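Local coordinates for uncharacterized protein (PDB 4IRT) that is of unknown function but, as a putative neuraminidase with BNR-like repeats in a beta-propeller fold, may act on sialic acid-containing glycans, at residues Gln64-Asn68 / Ser89-His93; Val22-Asn26 / Tyr126-Tyr130; Asp120-Tyr126 / Val140-Ser145; Ser361-Trp365 / Phe383-Gln389. One frame throughout, in Å; residues are numbered along the deposited sequence. Where two conformers were deposited one is given.

Overall arrangement
From the N terminus, the chain leaves strand 5-12 and enters the loop 22-26, which contact 2 joins to strand 124-131 about a hundred residues later, near the centre of the molecule. Contact 1 opens and closes within that span, tying the corner after strand 59-63 to the end of strand 86-90 in the next sheet. Contact 3 crosses contact 2: the two share Tyr126, and contact 3 closes the short hairpin of strands 124-131 and 137-143. Contact 4 follows in series, holding the loop 361-365 to strand 381-385 of the sheet that also contains strand 5-12. Arg24 of contact 2 packs against Phe383 of contact 4.

Contact 1: residues Gln64-Asn68 / Ser89-His93. With EDO (1,2-ethanediol), chain L.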
# COMPACT_ATOMS: atom_id res chain seq x y z
N GLN A 64 -15.16 -1.88 -19.12
CA GLN A 64 -16.51 -2.40 -19.09
C GLN A 64 -16.96 -2.65 -17.65
O GLN A 64 -18.08 -3.12 -17.43
CB GLN A 64 -16.57 -3.71 -19.89
CG GLN A 64 -15.74 -4.87 -19.31
CD GLN A 64 -14.37 -4.99 -19.94
OE1 GLN A 64 -13.65 -3.99 -20.05
NE2 GLN A 64 -13.98 -6.21 -20.33
N TYR A 65 -16.10 -2.36 -16.67
CA TYR A 65 -16.36 -2.69 -15.28
C TYR A 65 -16.65 -1.47 -14.42
O TYR A 65 -16.12 -0.39 -14.64
CB TYR A 65 -15.18 -3.45 -14.69
CG TYR A 65 -14.91 -4.73 -15.44
CD1 TYR A 65 -15.88 -5.73 -15.51
CD2 TYR A 65 -13.70 -4.94 -16.10
CE1 TYR A 65 -15.65 -6.91 -16.21
CE2 TYR A 65 -13.47 -6.12 -16.80
CZ TYR A 65 -14.45 -7.10 -16.85
OH TYR A 65 -14.25 -8.28 -17.54
N GLN A 66 -17.52 -1.70 -13.44
CA GLN A 66 -17.84 -0.73 -12.41
C GLN A 66 -17.46 -1.27 -11.06
O GLN A 66 -17.34 -2.48 -10.88
CB GLN A 66 -19.33 -0.46 -12.40
CG GLN A 66 -19.80 0.39 -13.54
CD GLN A 66 -21.30 0.58 -13.49
OE1 GLN A 66 -22.02 -0.33 -13.77
NE2 GLN A 66 -21.76 1.79 -13.14
N GLY A 67 -17.26 -0.36 -10.10
CA GLY A 67 -17.13 -0.74 -8.71
C GLY A 67 -18.11 -0.04 -7.77
O GLY A 67 -18.69 1.02 -8.10
N ASN A 68 -18.32 -0.63 -6.61
CA ASN A 68 -19.14 -0.01 -5.56
C ASN A 68 -18.36 1.10 -4.86
O ASN A 68 -17.90 0.93 -3.76
CB ASN A 68 -19.61 -1.05 -4.56
CG ASN A 68 -20.53 -0.47 -3.52
OD1 ASN A 68 -21.16 0.57 -3.75
ND2 ASN A 68 -20.63 -1.14 -2.38
N SER A 89 -7.13 -6.00 -10.14
CA SER A 89 -8.10 -6.61 -9.25
C SER A 89 -8.77 -5.48 -8.48
O SER A 89 -8.11 -4.53 -8.05
CB SER A 89 -7.40 -7.64 -8.33
OG SER A 89 -8.34 -8.38 -7.55
N PHE A 90 -10.08 -5.56 -8.31
CA PHE A 90 -10.85 -4.40 -7.88
C PHE A 90 -12.16 -4.75 -7.21
O PHE A 90 -12.68 -5.84 -7.39
CB PHE A 90 -11.17 -3.52 -9.07
CG PHE A 90 -11.75 -4.25 -10.24
CD1 PHE A 90 -10.94 -4.96 -11.10
CD2 PHE A 90 -13.11 -4.23 -10.49
CE1 PHE A 90 -11.48 -5.66 -12.17
CE2 PHE A 90 -13.67 -4.93 -11.57
CZ PHE A 90 -12.85 -5.63 -12.42
N ASP A 91 -12.69 -3.79 -6.47
CA ASP A 91 -14.09 -3.79 -6.04
C ASP A 91 -14.49 -4.94 -5.11
O ASP A 91 -15.49 -5.67 -5.36
CB ASP A 91 -15.01 -3.77 -7.28
CG ASP A 91 -16.48 -3.60 -6.89
OD1 ASP A 91 -16.74 -2.90 -5.88
OD2 ASP A 91 -17.35 -4.18 -7.56
N HIS A 92 -13.75 -5.09 -4.02
CA HIS A 92 -14.07 -6.09 -3.01
C HIS A 92 -14.25 -5.53 -1.60
O HIS A 92 -13.44 -4.72 -1.10
CB HIS A 92 -12.97 -7.12 -2.86
CG HIS A 92 -12.40 -7.65 -4.13
ND1 HIS A 92 -11.29 -7.09 -4.73
CD2 HIS A 92 -12.72 -8.75 -4.87
CE1 HIS A 92 -10.96 -7.82 -5.79
NE2 HIS A 92 -11.80 -8.83 -5.89
N HIS A 93 -15.21 -6.12 -0.91
CA HIS A 93 -15.31 -6.01 0.54
C HIS A 93 -15.98 -7.25 1.08
O HIS A 93 -17.14 -7.21 1.51
CB HIS A 93 -16.04 -4.74 0.94
CG HIS A 93 -15.93 -4.44 2.40
ND1 HIS A 93 -16.62 -3.40 2.99
CD2 HIS A 93 -15.23 -5.04 3.39
CE1 HIS A 93 -16.34 -3.37 4.28
NE2 HIS A 93 -15.50 -4.35 4.55
C1 EDO L . -18.82 -5.81 -4.99
O1 EDO L . -20.23 -5.62 -5.30
C2 EDO L . -18.25 -7.05 -5.68
O2 EDO L . -17.92 -6.80 -7.06
O HOH W 1 -17.04 -5.15 -10.32
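Asn68 and Asp91 make the direct hydrogen bond between the segments: the backbone N of Asn68 donates to Asp91 OD1 over 2.9 Å, nearly straight at 163°. The donor stands well above the carboxylate plane. Asn74 ND2 bonds to the same oxygen, so two nitrogen donors grip OD1. Asp91 reaches this place because its CG is swung away from its own backbone N (chi1 -173°), which lays the carboxylate against residues 67-68, with Asp91 CG 3.5 Å from Gly67 CA.

A water and a bound diol serve the second oxygen. The water donates both to Asp91 OD2, at 2.9 Å, and to Gln66 O, at 2.7 Å, bridging two acceptors that could not bond each other. The diol, a 1,2-ethanediol probably from the crystallisation liquor, donates from its O2 to Asp91 OD2 at 2.7 Å and is also bonded to Asn98.

The apolar part is an aromatic pair. The Tyr65 and Phe90 rings meet obliquely, planes 40° apart and centroids 5.5 Å apart; Phe90 CE2 touches Tyr65 CB at 3.8 Å, while CZ lies against CG and CD2. Gln64 CG sits over the centre of one Tyr65 face, and the phenol OH bonds Gly111 O. Both side chains also touch Cys100 of strand 99-101.

The contact bridges neighbouring sheets of the propeller, since Tyr65 and Gly67 pair with Leu46 and Gly44 whereas Phe90 belongs to the sheet of strands 76-80, 86-90 and 99-101. Between them the two Asp91 oxygens take four donors, two of them, the water and the diol, not part of the protein, so the polar half of this surface joint probably rests partly on exchangeable molecules.

Contact 2: residues Val22-Asn26 / Tyr126-Tyr130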
# COMPACT_ATOMS: atom_id res chain seq x y z
N VAL A 22 -4.14 4.21 1.22
CA VAL A 22 -2.73 3.88 1.34
C VAL A 22 -2.45 2.48 0.80
O VAL A 22 -1.31 2.18 0.43
CB VAL A 22 -2.27 4.02 2.82
CG1 VAL A 22 -2.78 2.86 3.66
CG2 VAL A 22 -0.77 4.12 2.93
N PHE A 23 -3.49 1.65 0.70
CA PHE A 23 -3.34 0.24 0.38
C PHE A 23 -3.68 -0.09 -1.09
O PHE A 23 -3.84 -1.25 -1.44
CB PHE A 23 -4.08 -0.66 1.36
CG PHE A 23 -5.53 -0.34 1.54
CD1 PHE A 23 -6.48 -0.86 0.69
CD2 PHE A 23 -5.95 0.45 2.61
CE1 PHE A 23 -7.82 -0.55 0.85
CE2 PHE A 23 -7.29 0.75 2.79
CZ PHE A 23 -8.23 0.25 1.91
N ARG A 24 -3.74 0.92 -1.94
CA ARG A 24 -3.74 0.68 -3.38
C ARG A 24 -2.34 0.26 -3.82
O ARG A 24 -1.40 1.05 -3.77
CB ARG A 24 -4.22 1.93 -4.10
CG ARG A 24 -5.67 2.30 -3.74
CD ARG A 24 -6.35 3.22 -4.78
NE ARG A 24 -6.33 2.62 -6.11
CZ ARG A 24 -6.35 3.26 -7.28
NH1 ARG A 24 -6.55 4.59 -7.38
NH2 ARG A 24 -6.24 2.55 -8.40
N ASN A 25 -2.21 -0.99 -4.23
CA ASN A 25 -0.91 -1.58 -4.56
C ASN A 25 -1.03 -2.27 -5.91
O ASN A 25 -1.19 -3.51 -5.96
CB ASN A 25 -0.50 -2.59 -3.46
CG ASN A 25 0.02 -1.88 -2.20
OD1 ASN A 25 1.07 -1.25 -2.23
ND2 ASN A 25 -0.72 -1.94 -1.13
N ASN A 26 -0.98 -1.52 -7.03
CA ASN A 26 -0.69 -0.09 -7.15
C ASN A 26 -1.83 0.68 -7.81
O ASN A 26 -2.70 0.13 -8.53
CB ASN A 26 0.52 0.09 -8.06
CG ASN A 26 1.82 -0.20 -7.38
OD1 ASN A 26 1.89 -0.98 -6.41
ND2 ASN A 26 2.88 0.40 -7.89
N TYR A 126 -9.03 -6.36 -0.00
CA TYR A 126 -7.67 -5.80 -0.06
C TYR A 126 -6.74 -6.53 -1.04
O TYR A 126 -5.71 -7.08 -0.65
CB TYR A 126 -7.03 -5.76 1.34
CG TYR A 126 -7.88 -5.07 2.38
CD1 TYR A 126 -8.40 -3.79 2.16
CD2 TYR A 126 -8.20 -5.70 3.57
CE1 TYR A 126 -9.19 -3.16 3.10
CE2 TYR A 126 -8.98 -5.08 4.53
CZ TYR A 126 -9.47 -3.81 4.29
OH TYR A 126 -10.24 -3.21 5.25
N PRO A 127 -7.09 -6.52 -2.34
CA PRO A 127 -6.17 -7.05 -3.34
C PRO A 127 -4.88 -6.21 -3.44
O PRO A 127 -4.97 -4.98 -3.47
CB PRO A 127 -6.97 -6.94 -4.65
CG PRO A 127 -7.89 -5.73 -4.40
CD PRO A 127 -8.27 -5.85 -2.95
N GLU A 128 -3.73 -6.88 -3.47
CA GLU A 128 -2.42 -6.24 -3.61
C GLU A 128 -1.53 -7.05 -4.54
O GLU A 128 -1.45 -8.27 -4.37
CB GLU A 128 -1.67 -6.15 -2.27
CG GLU A 128 -2.40 -5.55 -1.09
CD GLU A 128 -1.73 -5.93 0.26
OE1 GLU A 128 -0.51 -6.14 0.32
OE2 GLU A 128 -2.44 -6.08 1.27
N PHE A 129 -0.84 -6.36 -5.46
CA PHE A 129 0.12 -6.96 -6.36
C PHE A 129 1.54 -6.47 -6.02
O PHE A 129 1.72 -5.32 -5.64
CB PHE A 129 -0.15 -6.57 -7.81
CG PHE A 129 -1.38 -7.20 -8.41
CD1 PHE A 129 -1.35 -8.50 -8.90
CD2 PHE A 129 -2.55 -6.47 -8.55
CE1 PHE A 129 -2.48 -9.07 -9.45
CE2 PHE A 129 -3.67 -7.03 -9.12
CZ PHE A 129 -3.62 -8.33 -9.59
N TYR A 130 2.53 -7.33 -6.25
CA TYR A 130 3.95 -6.99 -6.13
C TYR A 130 4.69 -7.71 -7.23
O TYR A 130 4.42 -8.89 -7.51
CB TYR A 130 4.52 -7.38 -4.76
CG TYR A 130 3.70 -6.85 -3.61
CD1 TYR A 130 3.93 -5.58 -3.10
CD2 TYR A 130 2.63 -7.60 -3.07
CE1 TYR A 130 3.16 -5.07 -2.08
CE2 TYR A 130 1.85 -7.08 -2.07
CZ TYR A 130 2.11 -5.82 -1.57
OH TYR A 130 1.34 -5.30 -0.58
O HOH W 2 -5.36 -3.68 -1.08
O HOH W 3 3.11 -3.04 -5.22
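The loop bearing Phe23 and Asn25 runs at 43° to residues 126-130 of strand 124-131 and comes closest where the CA atoms of Asn25 and Glu128 are 5.0 Å apart, next to a nearly straight backbone hydrogen bond of 2.9 Å from Phe129 N to Asn25 O. Two waters lengthen this seam. One donates to Phe23 O and, at 2.7 Å, to Pro127 O; the other donates to Asn26 OD1 and to Phe129 O, both at 2.7 Å. Each water thus joins two acceptors, one from each segment, that could not bond each other directly.

Phe23 and Tyr126 form a T-shaped stack. The CD1-CE1 edge of Tyr126 is directed at the face of Phe23, with planes at 80° and centroids 5.0 Å apart; the nearest atoms, Phe23 CE1 and Tyr126 CD1, are 3.5 Å apart. The phenyl group of Phe23 gets there by lying between its own N and carbonyl carbon (chi1 54°).

Strand 124-131 is the first, edge strand of a four-stranded antiparallel blade, and the centre of the contact is about 5 Å from the centre of the chain, where the inner strands of a beta-propeller gather. The 22-26 loop lies there between strands 124-131 and 76-80; Asn26, preceded by a cis peptide bond, pairs through its backbone with Met78 of the latter.

Asn25 and Glu128 lie side by side, their CB atoms in contact and their side chains pointing the same way. Asn25 ND2 makes a weak bond to Phe23 O within the loop, and Asn25 N is held by Ser77 OG, which also bonds Pro127 O. Asn26 ND2 reaches Thr371 OG1 and Leu28 O.

Contact 3: residues Asp120-Tyr126 / Val140-Ser145; sequences DEGNVTY and VYRSGS
Tyr141 of strand 137-143 reaches across to Val124 and to Asp120 in the loop that leads into strand 124-131. Tyr141 CB lies 3.8 Å from Thr125 O. The ring then leaves from between the backbone N and carbonyl carbon (chi1 66°) and crosses Val124 at about a right angle: CD2 meets both methyls, and Tyr141 CE2 is 3.9 Å from Val124 CG2. Farther out, CE2 approaches Asp120 O, which lies at the ring edge in its plane. At the tip, Tyr141 OH donates to Asp120 O at 2.7 Å from above the carbonyl plane (50° out of it), and accepts a hydrogen bond from a water at 2.8 Å, which also donates to Glu121 OE2. Another water donates to Asp120 O, accepts from Asn123 N and bonds Ser143 OG.

Behind the ring, the strands pair as an antiparallel beta hairpin in a propeller blade. Thr125 and Arg142 are a hydrogen-bonded pair, Thr125 N to Arg142 O and Arg142 N to Thr125 O both 2.9 Å; Val124 and Ser143 are the adjoining non-hydrogen-bonded pair. The Arg142 side chain, bent at chi3, runs beside Thr125, with Tyr126 CE2 over one guanidinium face. Gly144 N extends the pairing to Asn123 O over 2.8 Å, and Ser145 OG donates to Asn123 OD1 at 2.6 Å.

Asp120 O therefore takes two donors, and the Tyr141 hydroxyl both donates and accepts. The 120-123 loop is held to the hairpin partly by this buried tyrosine, partly by the Asn123 bonds.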
# COMPACT_ATOMS: atom_id res chain seq x y z
N ASP A 120 -10.59 -20.66 -2.61
CA ASP A 120 -10.59 -19.61 -1.58
C ASP A 120 -10.68 -18.21 -2.22
O ASP A 120 -10.03 -17.29 -1.76
CB ASP A 120 -9.33 -19.64 -0.69
CG ASP A 120 -9.00 -21.02 -0.16
OD1 ASP A 120 -9.93 -21.79 0.16
OD2 ASP A 120 -7.79 -21.33 -0.05
N GLU A 121 -11.48 -18.06 -3.27
CA GLU A 121 -11.65 -16.77 -3.96
C GLU A 121 -13.09 -16.24 -3.85
O GLU A 121 -13.53 -15.40 -4.65
CB GLU A 121 -11.23 -16.93 -5.43
CG GLU A 121 -9.74 -17.19 -5.53
CD GLU A 121 -9.23 -17.54 -6.92
OE1 GLU A 121 -9.98 -17.61 -7.90
OE2 GLU A 121 -8.01 -17.76 -6.99
N GLY A 122 -13.81 -16.70 -2.82
CA GLY A 122 -15.21 -16.31 -2.59
C GLY A 122 -15.42 -15.10 -1.70
O GLY A 122 -16.53 -14.55 -1.68
N ASN A 123 -14.39 -14.69 -0.96
CA ASN A 123 -14.53 -13.70 0.12
C ASN A 123 -13.28 -12.87 0.25
O ASN A 123 -12.56 -12.96 1.25
CB ASN A 123 -14.78 -14.39 1.46
CG ASN A 123 -16.07 -15.18 1.47
OD1 ASN A 123 -17.12 -14.66 1.83
ND2 ASN A 123 -16.00 -16.43 1.03
N VAL A 124 -13.04 -12.05 -0.76
CA VAL A 124 -11.79 -11.32 -0.92
C VAL A 124 -11.95 -9.90 -0.40
O VAL A 124 -13.03 -9.28 -0.58
CB VAL A 124 -11.44 -11.22 -2.42
CG1 VAL A 124 -10.27 -10.29 -2.67
CG2 VAL A 124 -11.21 -12.62 -3.01
N THR A 125 -10.90 -9.41 0.24
CA THR A 125 -10.78 -7.99 0.56
C THR A 125 -9.30 -7.62 0.36
O THR A 125 -8.45 -8.46 0.56
CB THR A 125 -11.22 -7.65 2.01
OG1 THR A 125 -12.48 -8.28 2.32
CG2 THR A 125 -11.42 -6.11 2.23
N TYR A 126 -9.03 -6.36 -0.00
CA TYR A 126 -7.67 -5.80 -0.06
C TYR A 126 -6.74 -6.53 -1.04
O TYR A 126 -5.71 -7.08 -0.65
CB TYR A 126 -7.03 -5.76 1.34
CG TYR A 126 -7.88 -5.07 2.38
CD1 TYR A 126 -8.40 -3.79 2.16
CD2 TYR A 126 -8.20 -5.70 3.57
CE1 TYR A 126 -9.19 -3.16 3.10
CE2 TYR A 126 -8.98 -5.08 4.53
CZ TYR A 126 -9.47 -3.81 4.29
OH TYR A 126 -10.24 -3.21 5.25
N VAL A 140 -1.49 -10.81 -3.12
CA VAL A 140 -1.85 -11.04 -1.74
C VAL A 140 -3.24 -10.46 -1.50
O VAL A 140 -3.57 -9.39 -2.04
CB VAL A 140 -0.86 -10.43 -0.74
CG1 VAL A 140 -1.35 -10.70 0.68
CG2 VAL A 140 0.52 -11.02 -0.93
N TYR A 141 -4.04 -11.16 -0.70
CA TYR A 141 -5.34 -10.65 -0.31
C TYR A 141 -5.75 -11.24 1.03
O TYR A 141 -5.12 -12.20 1.50
CB TYR A 141 -6.39 -10.94 -1.40
CG TYR A 141 -6.73 -12.41 -1.64
CD1 TYR A 141 -5.89 -13.21 -2.41
CD2 TYR A 141 -7.87 -13.00 -1.11
CE1 TYR A 141 -6.18 -14.53 -2.66
CE2 TYR A 141 -8.18 -14.33 -1.36
CZ TYR A 141 -7.32 -15.10 -2.14
OH TYR A 141 -7.59 -16.44 -2.41
N ARG A 142 -6.78 -10.63 1.61
CA ARG A 142 -7.40 -11.15 2.84
C ARG A 142 -8.64 -11.94 2.46
O ARG A 142 -9.56 -11.44 1.79
CB ARG A 142 -7.80 -10.05 3.84
CG ARG A 142 -8.34 -10.62 5.14
CD ARG A 142 -8.92 -9.60 6.12
NE ARG A 142 -10.26 -9.13 5.75
CZ ARG A 142 -10.85 -8.08 6.33
NH1 ARG A 142 -10.24 -7.43 7.31
NH2 ARG A 142 -12.06 -7.70 5.94
N SER A 143 -8.66 -13.19 2.88
CA SER A 143 -9.80 -14.04 2.66
C SER A 143 -10.64 -14.16 3.92
O SER A 143 -10.11 -14.46 5.00
CB SER A 143 -9.34 -15.45 2.27
OG SER A 143 -10.48 -16.27 2.06
N GLY A 144 -11.95 -13.96 3.80
CA GLY A 144 -12.88 -14.20 4.92
C GLY A 144 -13.92 -13.10 5.00
O GLY A 144 -13.72 -12.01 4.50
N SER A 145 -15.05 -13.43 5.61
CA SER A 145 -16.12 -12.47 5.86
C SER A 145 -16.51 -12.55 7.34
O SER A 145 -16.14 -13.51 8.03
CB SER A 145 -17.35 -12.79 4.99
OG SER A 145 -17.04 -12.77 3.60
O HOH W 4 -11.70 -15.53 -0.32
O HOH W 5 -6.48 -17.42 -4.78
O HOH W 6 -11.83 -10.60 3.29
O HOH W 7 -11.08 -4.50 7.46

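Contact 4: residues Ser361-Trp365 / Phe383-Gln389; sequences SVDAW and FVQHTRQ
His386 and Trp365 each reach across to a backbone carbonyl. His386 ND1 donates to Ser361 O at 2.8 Å, almost straight at 174°; the acceptor is in the imidazole plane, but the donor stands above the carbonyl plane. Trp365 NE1 bonds Phe383 O at 2.8 Å, on a lone pair and in the plane of both groups, its indole directed there by CG lying opposite the backbone N (chi1 172°). On the backbone, Ala364 N donates to Thr387 O over 2.8 Å, and Thr387 N makes a weak bond to Val362 O at 3.3 Å.

A type II' beta turn from Val362 to Trp365, closed by Trp365 N to Val362 O, presents Ala364 N and the indole; an ST turn, Asp363 N to Ser361 OG at 3.0 Å, overlaps its start. The turn packs against the end of strand 381-385, an edge strand of the sheet that strand 401-407 joins to the N-terminal strand 5-12.

Around this shell, Val362 CG1 rests on Val384 CG1 at 4.0 Å. Two waters donate to Asp363 OD2: one accepts from Gln389 N at 2.8 Å, the other accepts from Arg388 NE and bonds His386 NE2. Farther out, Thr20 OG1 bonds Thr387 OG1, Arg331 holds Trp365 O, and Arg24 makes a cation-pi contact with Phe383.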
# COMPACT_ATOMS: atom_id res chain seq x y z
N SER A 361 -5.87 21.58 -0.19
CA SER A 361 -6.29 20.42 0.61
C SER A 361 -6.74 19.29 -0.27
O SER A 361 -7.48 19.50 -1.23
CB SER A 361 -7.48 20.80 1.50
OG SER A 361 -8.07 19.65 2.05
N VAL A 362 -6.31 18.09 0.06
CA VAL A 362 -6.79 16.86 -0.57
C VAL A 362 -7.67 16.05 0.39
O VAL A 362 -8.03 14.91 0.09
CB VAL A 362 -5.63 15.99 -1.10
CG1 VAL A 362 -5.06 16.59 -2.38
CG2 VAL A 362 -4.52 15.80 -0.05
N ASP A 363 -8.02 16.68 1.52
CA ASP A 363 -8.92 16.16 2.55
C ASP A 363 -8.65 14.70 2.97
O ASP A 363 -7.68 14.45 3.69
CB ASP A 363 -10.37 16.39 2.13
CG ASP A 363 -11.37 16.11 3.25
OD1 ASP A 363 -11.01 16.16 4.44
OD2 ASP A 363 -12.52 15.85 2.95
N ALA A 364 -9.45 13.74 2.51
CA ALA A 364 -9.35 12.33 2.99
C ALA A 364 -8.30 11.49 2.27
O ALA A 364 -8.12 10.31 2.58
CB ALA A 364 -10.70 11.67 2.86
N TRP A 365 -7.64 12.09 1.30
CA TRP A 365 -6.56 11.44 0.55
C TRP A 365 -5.52 10.79 1.48
O TRP A 365 -5.16 11.35 2.53
CB TRP A 365 -5.87 12.48 -0.33
CG TRP A 365 -4.61 12.06 -1.05
CD1 TRP A 365 -4.55 11.57 -2.31
CD2 TRP A 365 -3.25 12.18 -0.61
NE1 TRP A 365 -3.27 11.33 -2.67
CE2 TRP A 365 -2.44 11.70 -1.65
CE3 TRP A 365 -2.64 12.59 0.58
CZ2 TRP A 365 -1.06 11.66 -1.57
CZ3 TRP A 365 -1.25 12.54 0.66
CH2 TRP A 365 -0.48 12.10 -0.41
N PHE A 383 0.12 9.51 -6.76
CA PHE A 383 -1.29 9.61 -7.12
C PHE A 383 -1.95 10.62 -6.19
O PHE A 383 -2.07 10.38 -4.98
CB PHE A 383 -1.97 8.23 -6.99
CG PHE A 383 -3.42 8.17 -7.51
CD1 PHE A 383 -4.46 8.82 -6.84
CD2 PHE A 383 -3.73 7.47 -8.67
CE1 PHE A 383 -5.79 8.77 -7.31
CE2 PHE A 383 -5.04 7.40 -9.13
CZ PHE A 383 -6.08 8.07 -8.47
N VAL A 384 -2.40 11.74 -6.74
CA VAL A 384 -2.93 12.84 -5.92
C VAL A 384 -4.33 13.22 -6.43
O VAL A 384 -4.51 13.51 -7.59
CB VAL A 384 -1.99 14.04 -5.98
CG1 VAL A 384 -2.60 15.26 -5.29
CG2 VAL A 384 -0.67 13.69 -5.30
N GLN A 385 -5.30 13.24 -5.52
CA GLN A 385 -6.68 13.60 -5.81
C GLN A 385 -7.35 13.98 -4.50
O GLN A 385 -7.21 13.28 -3.50
CB GLN A 385 -7.45 12.41 -6.39
CG GLN A 385 -8.84 12.77 -6.81
CD GLN A 385 -9.73 11.60 -7.07
OE1 GLN A 385 -9.44 10.46 -6.70
NE2 GLN A 385 -10.85 11.87 -7.72
N HIS A 386 -8.05 15.11 -4.51
CA HIS A 386 -8.91 15.49 -3.37
C HIS A 386 -10.09 14.52 -3.30
O HIS A 386 -10.82 14.38 -4.27
CB HIS A 386 -9.44 16.89 -3.62
CG HIS A 386 -10.37 17.36 -2.55
ND1 HIS A 386 -9.97 18.24 -1.57
CD2 HIS A 386 -11.66 17.06 -2.30
CE1 HIS A 386 -11.01 18.48 -0.77
NE2 HIS A 386 -12.04 17.79 -1.20
N THR A 387 -10.31 13.91 -2.14
CA THR A 387 -11.48 13.09 -1.90
C THR A 387 -12.03 13.37 -0.49
O THR A 387 -11.31 13.86 0.37
CB THR A 387 -11.17 11.57 -2.02
OG1 THR A 387 -10.16 11.21 -1.06
CG2 THR A 387 -10.68 11.19 -3.37
N ARG A 388 -13.29 12.99 -0.29
CA ARG A 388 -13.97 13.18 0.99
C ARG A 388 -14.22 11.81 1.64
O ARG A 388 -14.26 10.80 0.95
CB ARG A 388 -15.31 13.93 0.77
CG ARG A 388 -15.97 14.38 2.07
CD ARG A 388 -16.99 15.50 1.92
NE ARG A 388 -16.45 16.69 1.25
CZ ARG A 388 -17.14 17.79 1.01
NH1 ARG A 388 -18.41 17.87 1.38
NH2 ARG A 388 -16.56 18.81 0.37
N GLN A 389 -14.37 11.82 2.96
CA GLN A 389 -14.81 10.65 3.72
C GLN A 389 -16.33 10.64 3.72
O GLN A 389 -16.95 11.30 4.58
CB GLN A 389 -14.33 10.76 5.16
CG GLN A 389 -14.90 9.71 6.12
CD GLN A 389 -13.89 8.65 6.47
OE1 GLN A 389 -13.64 8.37 7.65
NE2 GLN A 389 -13.28 8.05 5.45
O HOH W 8 -13.87 14.10 4.50
O HOH W 9 -13.85 17.19 0.88